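Local structure of A-adding tRNA nucleotidyltransferase (Aquifex aeolicus, 4WBY) at residues R35-L38 with E42-D45; P6-E11 with G83-E88; I277-L282 with H289-M294. The protein adds the terminal adenosine to tRNA ending in CC, using ATP and magnesium, to complete the 3' CCA end. All blocks are in the same frame, centred on the assembly; numbering follows the deposited sequence.

The three contacts sample the head and the helical region that follows it in this chain, the C-terminal, nucleotidyltransferase part of the longer A-adding enzyme. Contacts 1 and 2 lie with centres about 10 Å apart around the main mixed sheet: contact 2 sets helix 7-22 against strand 85-91, and contact 1, within that chain interval, folds helix 32-38 onto the loop before strand 45-51. They touch directly, Val43 and Trp44 against Asn8, Ile9 and Lys86; contact 1 itself holds the ATP-binding Arg35 and the inferred magnesium ligand Asp45. Contact 3 comes much later, where the end of helix 271-278 and the turn after it meet helix 284-293, its centre about 33 Å from that of contact 1.

Contact 1: R35-L38 with E42-D45; sequences RDIL and EVWD. With SO4 (sulfate ion), chain D.
Val43 divides its two methyls between Asp36 and Ile37, consecutive residues of helix 32-38. CG1 of Val43 rests on the aliphatic CB of Asp36 at 3.8 Å, and CG2 of Val43 meets CG1 of Ile37, also at 3.8 Å, the latter two side chains crossing at about a right angle.

The polar interactions run along the helix and out to a sulfate. A bend at chi3 of Arg35 (63°) turns its guanidinium back to the Asp36 carboxylate. NE of Arg35 forms a salt bridge to OD1 of Asp36 at 3.0 Å; the acceptor lies in the guanidinium plane, yet the donor approaches 50° out of the carboxylate plane. Weak bonds from NH2 of Arg35 reach both carboxylate oxygens, which should limit rotation of the guanidinium. At another part of its edge, NH1 and NH2 of Arg35 each give a hydrogen bond of 3.2 Å to O1 of the sulfate, while NH1 also bonds to OD1 of Asn123. Arg172 and Arg176 also hydrogen-bond the sulfate. All three arginines bind ATP, so this ion, probably from the crystallisation liquor, may mark a phosphate position. With an alanine in place of Arg35, the sulfate would probably lose one arginine partner and Asp36 its bridging mate.

Within the head domain, Ile37 also touches Pro6, Val43 packs on Ile9 of helix 7-22, and Asp45 starts strand 45-51 beside strand 85-91.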
# COMPACT_ATOMS: atom_id res chain seq x y z
N ARG A 35 -5.64 16.23 -2.11
CA ARG A 35 -4.30 16.14 -1.53
C ARG A 35 -3.26 15.86 -2.62
O ARG A 35 -2.25 16.55 -2.73
CB ARG A 35 -4.26 15.05 -0.46
CG ARG A 35 -2.89 14.83 0.18
CD ARG A 35 -2.80 13.44 0.82
NE ARG A 35 -2.94 12.40 -0.21
CZ ARG A 35 -3.70 11.32 -0.13
NH1 ARG A 35 -4.42 11.08 0.96
NH2 ARG A 35 -3.72 10.46 -1.15
N ASP A 36 -3.52 14.84 -3.44
CA ASP A 36 -2.52 14.44 -4.43
C ASP A 36 -2.33 15.50 -5.52
O ASP A 36 -1.21 15.69 -6.01
CB ASP A 36 -2.89 13.08 -5.02
CG ASP A 36 -2.64 11.94 -4.04
OD1 ASP A 36 -1.95 12.19 -3.02
OD2 ASP A 36 -3.12 10.82 -4.28
N ILE A 37 -3.39 16.20 -5.90
CA ILE A 37 -3.24 17.32 -6.82
C ILE A 37 -2.35 18.40 -6.20
O ILE A 37 -1.45 18.93 -6.86
CB ILE A 37 -4.61 17.91 -7.21
CG1 ILE A 37 -5.37 16.93 -8.10
CG2 ILE A 37 -4.44 19.26 -7.91
CD1 ILE A 37 -6.81 17.32 -8.34
N LEU A 38 -2.58 18.71 -4.93
CA LEU A 38 -1.73 19.70 -4.24
C LEU A 38 -0.29 19.22 -4.08
O LEU A 38 0.62 20.03 -3.98
CB LEU A 38 -2.32 20.05 -2.87
CG LEU A 38 -3.60 20.88 -2.95
CD1 LEU A 38 -4.30 20.91 -1.59
CD2 LEU A 38 -3.30 22.29 -3.43
N GLU A 42 0.34 13.17 -10.70
CA GLU A 42 -0.57 12.83 -11.77
C GLU A 42 -1.70 11.98 -11.21
O GLU A 42 -1.46 10.96 -10.58
CB GLU A 42 0.18 12.09 -12.88
CG GLU A 42 -0.64 11.77 -14.11
CD GLU A 42 0.20 11.12 -15.21
OE1 GLU A 42 1.44 11.33 -15.22
OE2 GLU A 42 -0.36 10.40 -16.05
N VAL A 43 -2.94 12.41 -11.42
CA VAL A 43 -4.08 11.68 -10.86
C VAL A 43 -5.04 11.20 -11.96
O VAL A 43 -5.46 11.97 -12.83
CB VAL A 43 -4.85 12.56 -9.86
CG1 VAL A 43 -4.03 12.75 -8.60
CG2 VAL A 43 -5.14 13.90 -10.46
N TRP A 44 -5.38 9.91 -11.91
CA TRP A 44 -6.31 9.35 -12.89
C TRP A 44 -7.57 8.80 -12.25
O TRP A 44 -8.51 8.44 -12.96
CB TRP A 44 -5.62 8.25 -13.70
CG TRP A 44 -4.57 8.82 -14.58
CD1 TRP A 44 -3.23 8.86 -14.35
CD2 TRP A 44 -4.79 9.50 -15.82
NE1 TRP A 44 -2.59 9.50 -15.38
CE2 TRP A 44 -3.52 9.90 -16.30
CE3 TRP A 44 -5.92 9.80 -16.58
CZ2 TRP A 44 -3.37 10.59 -17.50
CZ3 TRP A 44 -5.76 10.48 -17.77
CH2 TRP A 44 -4.50 10.87 -18.22
N ASP A 45 -7.58 8.76 -10.92
CA ASP A 45 -8.73 8.31 -10.16
C ASP A 45 -9.30 9.53 -9.45
O ASP A 45 -8.68 10.06 -8.53
CB ASP A 45 -8.34 7.23 -9.14
CG ASP A 45 -7.94 5.91 -9.80
OD1 ASP A 45 -7.72 5.86 -11.03
OD2 ASP A 45 -7.83 4.90 -9.07
S SO4 D . -5.28 7.11 -0.19
O1 SO4 D . -5.88 8.44 0.04
O2 SO4 D . -3.90 7.32 -0.64
O3 SO4 D . -5.30 6.30 1.02
O4 SO4 D . -6.02 6.45 -1.26

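Contact 2: P6-E11 with G83-E88; sequences PENIEE and GKLKLE. With SO4 (sulfate ion), chain F.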
# COMPACT_ATOMS: atom_id res chain seq x y z
N PRO A 6 -6.02 19.99 -12.96
CA PRO A 6 -5.07 19.34 -13.88
C PRO A 6 -5.65 19.14 -15.27
O PRO A 6 -6.84 18.86 -15.41
CB PRO A 6 -4.81 17.99 -13.20
CG PRO A 6 -4.95 18.31 -11.75
CD PRO A 6 -6.09 19.29 -11.67
N GLU A 7 -4.81 19.30 -16.29
CA GLU A 7 -5.27 19.27 -17.67
C GLU A 7 -5.98 17.96 -18.01
O GLU A 7 -6.91 17.96 -18.81
CB GLU A 7 -4.10 19.50 -18.63
CG GLU A 7 -3.68 20.96 -18.73
CD GLU A 7 -2.71 21.22 -19.87
OE1 GLU A 7 -1.95 22.21 -19.78
OE2 GLU A 7 -2.72 20.46 -20.86
N ASN A 8 -5.56 16.84 -17.41
CA ASN A 8 -6.18 15.57 -17.78
C ASN A 8 -7.58 15.38 -17.18
O ASN A 8 -8.31 14.51 -17.61
CB ASN A 8 -5.28 14.39 -17.41
CG ASN A 8 -5.16 14.20 -15.92
OD1 ASN A 8 -4.98 15.16 -15.17
ND2 ASN A 8 -5.24 12.94 -15.47
N ILE A 9 -7.94 16.22 -16.21
CA ILE A 9 -9.23 16.15 -15.52
C ILE A 9 -10.15 17.31 -15.91
O ILE A 9 -11.36 17.25 -15.70
CB ILE A 9 -9.01 16.17 -13.98
CG1 ILE A 9 -8.16 14.97 -13.55
CG2 ILE A 9 -10.32 16.15 -13.19
CD1 ILE A 9 -7.80 15.04 -12.10
N GLU A 10 -9.58 18.36 -16.50
CA GLU A 10 -10.30 19.61 -16.75
C GLU A 10 -11.60 19.44 -17.54
O GLU A 10 -12.64 19.97 -17.14
CB GLU A 10 -9.36 20.58 -17.48
CG GLU A 10 -10.04 21.74 -18.19
CD GLU A 10 -10.48 22.87 -17.26
OE1 GLU A 10 -10.32 22.74 -16.03
OE2 GLU A 10 -10.98 23.89 -17.78
N GLU A 11 -11.58 18.70 -18.65
CA GLU A 11 -12.79 18.57 -19.47
C GLU A 11 -13.94 17.94 -18.69
O GLU A 11 -15.07 18.44 -18.72
CB GLU A 11 -12.51 17.76 -20.73
CG GLU A 11 -11.67 18.48 -21.77
CD GLU A 11 -11.66 17.78 -23.12
OE1 GLU A 11 -12.36 16.75 -23.26
OE2 GLU A 11 -10.97 18.26 -24.04
N GLY A 83 -12.27 6.97 -20.76
CA GLY A 83 -10.89 6.88 -21.19
C GLY A 83 -10.05 6.34 -20.05
O GLY A 83 -10.39 5.31 -19.46
N LYS A 84 -8.98 7.04 -19.70
CA LYS A 84 -8.09 6.60 -18.62
C LYS A 84 -8.56 7.04 -17.23
O LYS A 84 -7.95 6.66 -16.22
CB LYS A 84 -6.68 7.13 -18.88
CG LYS A 84 -6.03 6.55 -20.12
CD LYS A 84 -5.70 5.08 -19.93
CE LYS A 84 -5.02 4.50 -21.16
NZ LYS A 84 -4.60 3.09 -20.94
N LEU A 85 -9.62 7.84 -17.17
CA LEU A 85 -10.11 8.37 -15.90
C LEU A 85 -11.11 7.45 -15.20
O LEU A 85 -12.17 7.14 -15.75
CB LEU A 85 -10.79 9.72 -16.11
CG LEU A 85 -9.89 10.89 -16.47
CD1 LEU A 85 -10.77 12.07 -16.86
CD2 LEU A 85 -9.00 11.24 -15.29
N LYS A 86 -10.79 7.05 -13.98
CA LYS A 86 -11.74 6.30 -13.16
C LYS A 86 -12.43 7.28 -12.23
O LYS A 86 -11.78 7.97 -11.44
CB LYS A 86 -11.03 5.21 -12.35
CG LYS A 86 -10.46 4.12 -13.24
CD LYS A 86 -9.76 3.04 -12.43
CE LYS A 86 -10.74 2.32 -11.51
NZ LYS A 86 -10.10 1.18 -10.79
N LEU A 87 -13.75 7.36 -12.35
CA LEU A 87 -14.54 8.34 -11.62
C LEU A 87 -15.45 7.71 -10.58
O LEU A 87 -16.10 6.69 -10.83
CB LEU A 87 -15.39 9.16 -12.61
CG LEU A 87 -14.65 9.77 -13.79
CD1 LEU A 87 -15.65 10.40 -14.75
CD2 LEU A 87 -13.60 10.79 -13.34
N GLU A 88 -15.50 8.33 -9.41
CA GLU A 88 -16.47 7.97 -8.39
C GLU A 88 -17.31 9.19 -8.05
O GLU A 88 -16.76 10.28 -7.90
CB GLU A 88 -15.79 7.44 -7.13
CG GLU A 88 -16.76 7.27 -5.98
CD GLU A 88 -16.06 6.96 -4.67
OE1 GLU A 88 -15.46 5.87 -4.56
OE2 GLU A 88 -16.11 7.82 -3.75
S SO4 F . -1.37 19.67 -15.14
O1 SO4 F . -1.67 19.63 -13.70
O2 SO4 F . -0.04 20.25 -15.34
O3 SO4 F . -1.39 18.30 -15.66
O4 SO4 F . -2.35 20.48 -15.84
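The backbones of Ile9 and Leu85 come nearest with CA atoms 7.8 Å apart, where residues Asn8 and Ile9 pass the start of strand 85-91. Leu85 supplies the strand's side of the contact. It is directed toward the 6-11 segment, and its methyls do the touching: CD1 of Leu85 lies 3.5 Å from the backbone O of Asn8, and CD2 of Leu85 reaches CG1 of Ile9 at 4.2 Å in apolar contact. The torsion of Leu85, with CG anti to the carbonyl carbon (chi1 -70°), carries both methyls out from the strand to these residues.

CD2 of Leu85 also lies 4.1 Å from ND2 of Asn8. The chi1 of Asn8, 69°, places CG between the backbone N and carbonyl carbon; ND2 is satisfied by the backbone O of Val43, and the methyl of Leu85 lies beside it. The backbone N of Glu7 gives a hydrogen bond of 2.8 Å to O4 of a second sulfate, probably from the crystallisation liquor, while the backbone N of Ile9 bonds to O of Pro6 at 3.0 Å.

Leu85 further covers Ile12 of helix 7-22 and Trp44, and Ile9 packs on Val46. Helix 7-22 thus packs on strands 45-51 and 85-91, which run parallel side by side in the head-domain sheet.

Contact 3: I277-L282 with H289-M294; sequences ILISNL and HFLEEM
Close to Ile279, the residue that meets both Phe290 and Leu291, the carbonyl O of Ile277 is gripped by two donors from Ser280. OG of Ser280 gives it the shorter bond, 2.7 Å to O of Ile277, with a C=O...donor angle of 139° and the hydroxyl tilted 18° from the carbonyl plane; the backbone N of Ser280 adds a longer bond to the same oxygen, 3.2 Å from O of Ile277. The double grip illustrates how a serine can tie up a backbone carbonyl where a chain changes course: a type I beta turn follows from Ile279 to Leu282, closed by the bond from the backbone N of Leu282 to O of Ile279.

The contact itself is wholly apolar, and Ile279 uses both of its branches. CG2 of Ile279 comes obliquely to the Phe290 ring and lies 4.2 Å from its CD2. The longer branch goes to the neighbouring residue, CD1 of Ile279 standing 4.0 Å from both CG and CD2 of Leu291. A chi1 of 64° puts CG1 of Ile279 between its own backbone N and carbonyl carbon, an arrangement in which CG1 carries CD1 to Leu291 while CG2 lies near Phe290. The ring of Phe290 is backed on one face by Met294, whose CG sits 3.7 Å above the ring plane, displaced toward the rim.

Around this pairing, Phe290 and Leu291 also pack on Leu275 of helix 271-278, while Tyr304 of helix 298-309 touches Ile279 and Leu291. NZ of Lys308, on that third helix, hydrogen-bonds to the backbone O of both Ser280 and Leu282. Met294 lies on Ile210 and Leu214, joining this helix pair to helix 203-214 in the helical region.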
# COMPACT_ATOMS: atom_id res chain seq x y z
N ILE A 277 9.72 -10.98 7.48
CA ILE A 277 10.76 -10.74 8.48
C ILE A 277 10.13 -10.33 9.82
O ILE A 277 10.54 -10.83 10.88
CB ILE A 277 11.76 -9.66 8.01
CG1 ILE A 277 12.57 -10.16 6.81
CG2 ILE A 277 12.70 -9.25 9.14
CD1 ILE A 277 13.24 -11.51 7.02
N LEU A 278 9.14 -9.45 9.78
CA LEU A 278 8.43 -9.01 10.99
C LEU A 278 7.85 -10.15 11.82
O LEU A 278 7.90 -10.11 13.05
CB LEU A 278 7.29 -8.07 10.61
CG LEU A 278 7.45 -6.56 10.67
CD1 LEU A 278 6.12 -5.98 10.26
CD2 LEU A 278 7.86 -6.10 12.05
N ILE A 279 7.30 -11.15 11.15
CA ILE A 279 6.60 -12.23 11.86
C ILE A 279 7.46 -13.48 11.97
O ILE A 279 6.97 -14.55 12.32
CB ILE A 279 5.26 -12.58 11.18
CG1 ILE A 279 5.50 -13.14 9.77
CG2 ILE A 279 4.34 -11.34 11.15
CD1 ILE A 279 4.27 -13.77 9.13
N SER A 280 8.75 -13.33 11.70
CA SER A 280 9.65 -14.47 11.61
C SER A 280 9.92 -15.14 12.96
O SER A 280 10.47 -16.22 13.00
CB SER A 280 10.97 -14.06 10.96
OG SER A 280 11.68 -13.13 11.77
N ASN A 281 9.53 -14.51 14.07
CA ASN A 281 9.73 -15.15 15.37
C ASN A 281 8.46 -15.75 15.95
O ASN A 281 8.48 -16.38 17.01
CB ASN A 281 10.35 -14.17 16.36
CG ASN A 281 11.82 -13.92 16.08
OD1 ASN A 281 12.53 -14.81 15.64
ND2 ASN A 281 12.27 -12.70 16.34
N LEU A 282 7.34 -15.55 15.26
CA LEU A 282 6.09 -16.22 15.62
C LEU A 282 6.20 -17.72 15.39
O LEU A 282 6.94 -18.16 14.51
CB LEU A 282 4.92 -15.68 14.80
CG LEU A 282 4.42 -14.25 14.94
CD1 LEU A 282 3.20 -14.08 14.06
CD2 LEU A 282 4.09 -13.93 16.39
N HIS A 289 -1.57 -18.61 9.96
CA HIS A 289 -2.92 -18.07 10.12
C HIS A 289 -2.99 -16.58 9.82
O HIS A 289 -3.94 -16.11 9.19
CB HIS A 289 -3.44 -18.33 11.54
CG HIS A 289 -4.79 -17.75 11.79
ND1 HIS A 289 -5.95 -18.36 11.36
CD2 HIS A 289 -5.18 -16.62 12.43
CE1 HIS A 289 -6.99 -17.62 11.72
NE2 HIS A 289 -6.55 -16.57 12.37
N PHE A 290 -1.98 -15.83 10.27
CA PHE A 290 -1.95 -14.39 10.03
C PHE A 290 -1.85 -14.10 8.53
O PHE A 290 -2.55 -13.24 8.00
CB PHE A 290 -0.79 -13.73 10.78
CG PHE A 290 -0.67 -12.25 10.52
CD1 PHE A 290 -1.64 -11.37 10.96
CD2 PHE A 290 0.42 -11.74 9.82
CE1 PHE A 290 -1.54 -10.02 10.71
CE2 PHE A 290 0.53 -10.38 9.58
CZ PHE A 290 -0.45 -9.52 10.02
N LEU A 291 -1.00 -14.85 7.83
CA LEU A 291 -0.86 -14.61 6.39
C LEU A 291 -2.15 -14.97 5.66
O LEU A 291 -2.51 -14.32 4.69
CB LEU A 291 0.32 -15.39 5.81
CG LEU A 291 1.70 -14.90 6.29
CD1 LEU A 291 2.79 -15.82 5.76
CD2 LEU A 291 1.97 -13.46 5.88
N GLU A 292 -2.86 -16.00 6.13
CA GLU A 292 -4.15 -16.34 5.55
C GLU A 292 -5.18 -15.24 5.83
O GLU A 292 -5.99 -14.89 4.97
CB GLU A 292 -4.63 -17.70 6.07
CG GLU A 292 -3.79 -18.85 5.53
CD GLU A 292 -4.15 -20.20 6.11
OE1 GLU A 292 -4.96 -20.26 7.06
OE2 GLU A 292 -3.62 -21.21 5.61
N GLU A 293 -5.13 -14.67 7.03
CA GLU A 293 -5.99 -13.56 7.39
C GLU A 293 -5.72 -12.34 6.50
O GLU A 293 -6.62 -11.57 6.16
CB GLU A 293 -5.78 -13.21 8.86
CG GLU A 293 -6.70 -12.15 9.39
CD GLU A 293 -6.71 -12.13 10.90
OE1 GLU A 293 -5.67 -12.46 11.51
OE2 GLU A 293 -7.76 -11.81 11.47
N MET A 294 -4.45 -12.17 6.14
CA MET A 294 -4.02 -11.10 5.25
C MET A 294 -4.31 -11.40 3.78
O MET A 294 -4.02 -10.57 2.92
CB MET A 294 -2.51 -10.86 5.43
CG MET A 294 -2.12 -10.23 6.77
SD MET A 294 -2.45 -8.46 6.83
CE MET A 294 -1.12 -7.87 5.78